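Local atomic coordinates of binary enterotoxin of Clostridium perfringens component a (Clostridium perfringens, PDB entry 5WTZ), a protein that probably acts as the enzymatic component of a binary enterotoxin, using NAD+ to ADP-ribosylate actin. Residues A[32-37]-A[80-85]. Sequence-based numbering, arbitrary orientation.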
loop_
_atom_site.group_PDB
_atom_site.type_symbol
_atom_site.label_atom_id
_atom_site.label_comp_id
_atom_site.label_asym_id
_atom_site.label_seq_id
_atom_site.Cartn_x
_atom_site.Cartn_y
_atom_site.Cartn_z
ATOM N N ASN A 32 -31.601 3.727 2.395
ATOM C CA ASN A 32 -32.680 3.349 3.296
ATOM C C ASN A 32 -32.249 2.210 4.219
ATOM O O ASN A 32 -33.008 1.767 5.081
ATOM C CB ASN A 32 -33.929 2.964 2.507
ATOM C CG ASN A 32 -34.667 4.176 1.971
ATOM O OD1 ASN A 32 -34.060 5.205 1.682
ATOM N ND2 ASN A 32 -35.984 4.061 1.842
ATOM N N ASN A 33 -31.022 1.737 4.028
ATOM C CA ASN A 33 -30.422 0.770 4.937
ATOM C C ASN A 33 -29.428 1.465 5.845
ATOM O O ASN A 33 -28.774 0.830 6.674
ATOM C CB ASN A 33 -29.722 -0.355 4.167
ATOM C CG ASN A 33 -30.632 -1.538 3.898
ATOM O OD1 ASN A 33 -31.667 -1.702 4.547
ATOM N ND2 ASN A 33 -30.243 -2.376 2.945
ATOM N N LEU A 34 -29.316 2.777 5.678
ATOM C CA LEU A 34 -28.285 3.540 6.368
ATOM C C LEU A 34 -28.781 4.123 7.677
ATOM O O LEU A 34 -29.875 4.677 7.747
ATOM C CB LEU A 34 -27.757 4.664 5.471
ATOM C CG LEU A 34 -26.930 4.244 4.252
ATOM C CD1 LEU A 34 -26.270 5.458 3.591
ATOM C CD2 LEU A 34 -25.899 3.184 4.618
ATOM N N SER A 35 -27.967 3.993 8.719
ATOM C CA SER A 35 -28.217 4.708 9.957
ATOM C C SER A 35 -28.081 6.200 9.680
ATOM O O SER A 35 -27.587 6.595 8.618
ATOM C CB SER A 35 -27.240 4.273 11.049
ATOM O OG SER A 35 -25.902 4.525 10.651
ATOM N N LYS A 36 -28.519 7.029 10.624
ATOM C CA LYS A 36 -28.327 8.464 10.488
ATOM C C LYS A 36 -26.835 8.769 10.412
ATOM O O LYS A 36 -26.416 9.651 9.669
ATOM C CB LYS A 36 -28.966 9.231 11.649
ATOM C CG LYS A 36 -28.693 10.723 11.593
ATOM C CD LYS A 36 -29.482 11.502 12.626
ATOM C CE LYS A 36 -28.939 11.312 14.028
ATOM N NZ LYS A 36 -29.635 12.220 14.983
ATOM N N ALA A 37 -26.041 8.020 11.175
ATOM C CA ALA A 37 -24.598 8.236 11.216
ATOM C C ALA A 37 -23.951 7.910 9.874
ATOM O O ALA A 37 -22.981 8.551 9.477
ATOM C CB ALA A 37 -23.971 7.411 12.323
ATOM N N SER A 80 -17.440 2.811 5.576
ATOM C CA SER A 80 -17.133 1.411 5.306
ATOM C C SER A 80 -18.355 0.494 5.497
ATOM O O SER A 80 -18.646 -0.335 4.635
ATOM C CB SER A 80 -15.968 0.968 6.193
ATOM O OG SER A 80 -15.496 -0.323 5.840
ATOM N N THR A 81 -19.085 0.637 6.602
ATOM C CA THR A 81 -20.290 -0.179 6.782
ATOM C C THR A 81 -21.356 0.186 5.753
ATOM O O THR A 81 -22.137 -0.665 5.324
ATOM C CB THR A 81 -20.904 -0.038 8.187
ATOM O OG1 THR A 81 -21.448 1.279 8.349
ATOM C CG2 THR A 81 -19.868 -0.314 9.259
ATOM N N ALA A 82 -21.387 1.454 5.356
ATOM C CA ALA A 82 -22.357 1.911 4.374
ATOM C C ALA A 82 -22.144 1.214 3.032
ATOM O O ALA A 82 -23.076 0.611 2.491
ATOM C CB ALA A 82 -22.283 3.428 4.209
ATOM N N VAL A 83 -20.922 1.271 2.504
ATOM C CA VAL A 83 -20.659 0.679 1.192
ATOM C C VAL A 83 -20.763 -0.847 1.227
ATOM O O VAL A 83 -21.114 -1.466 0.225
ATOM C CB VAL A 83 -19.272 1.093 0.626
ATOM C CG1 VAL A 83 -19.249 2.592 0.322
ATOM C CG2 VAL A 83 -18.136 0.688 1.569
ATOM N N LYS A 84 -20.489 -1.452 2.380
ATOM C CA LYS A 84 -20.625 -2.904 2.516
ATOM C C LYS A 84 -22.073 -3.364 2.394
ATOM O O LYS A 84 -22.336 -4.556 2.252
ATOM C CB LYS A 84 -20.037 -3.386 3.848
ATOM C CG LYS A 84 -18.524 -3.497 3.833
ATOM C CD LYS A 84 -17.952 -3.808 5.205
ATOM C CE LYS A 84 -16.447 -3.978 5.118
ATOM N NZ LYS A 84 -15.719 -3.549 6.344
ATOM N N LYS A 85 -23.011 -2.423 2.450
ATOM C CA LYS A 85 -24.423 -2.747 2.267
ATOM C C LYS A 85 -24.794 -2.639 0.792
ATOM O O LYS A 85 -25.956 -2.794 0.418
ATOM C CB LYS A 85 -25.310 -1.821 3.108
ATOM C CG LYS A 85 -25.030 -1.868 4.605
ATOM C CD LYS A 85 -25.890 -0.865 5.375
ATOM C CE LYS A 85 -25.598 -0.920 6.875
ATOM N NZ LYS A 85 -26.435 0.043 7.657
#
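Leu34 and Ala82 form the tight side of this small surface contact, where one methyl of the leucine, CD2, packs against CB of the alanine at 3.6 Å and touches its CA at 3.8 Å. Ala82 is buried here, covered further by Glu38 and Ile42 of helix 36-61, and its carbonyl oxygen accepts a hydrogen bond from the indole NH of Trp30. On the solvent side the character changes, and Lys85 lies along it. Its CG stands anti to its own carbonyl carbon (chi1 -59°), and from there the chain runs fully extended, passing CB of Asn33 with CD at 4.1 Å, until NZ donates a hydrogen bond to the backbone O of Asn33 at 2.7 Å. NZ comes in at 150° to the C=O bond, 25° off the carbonyl plane. The linker into helix 36-61 thus meets the C-terminal end of helix 70-83 and the turn after it, within the first of two ADP-ribosyltransferase-like domains, remote from the NAD pocket of the second. Ser35 is the N-cap of helix 36-61: its side chain caps a backbone N in the first turn while Glu38 OE1 accepts the Ser35 N-H, a capping box. The ammonium group of Lys85 has its stronger partner in the same OE1, through a salt bridge, and Glu38 OE2 is hydrogen-bonded to Thr81 OG1.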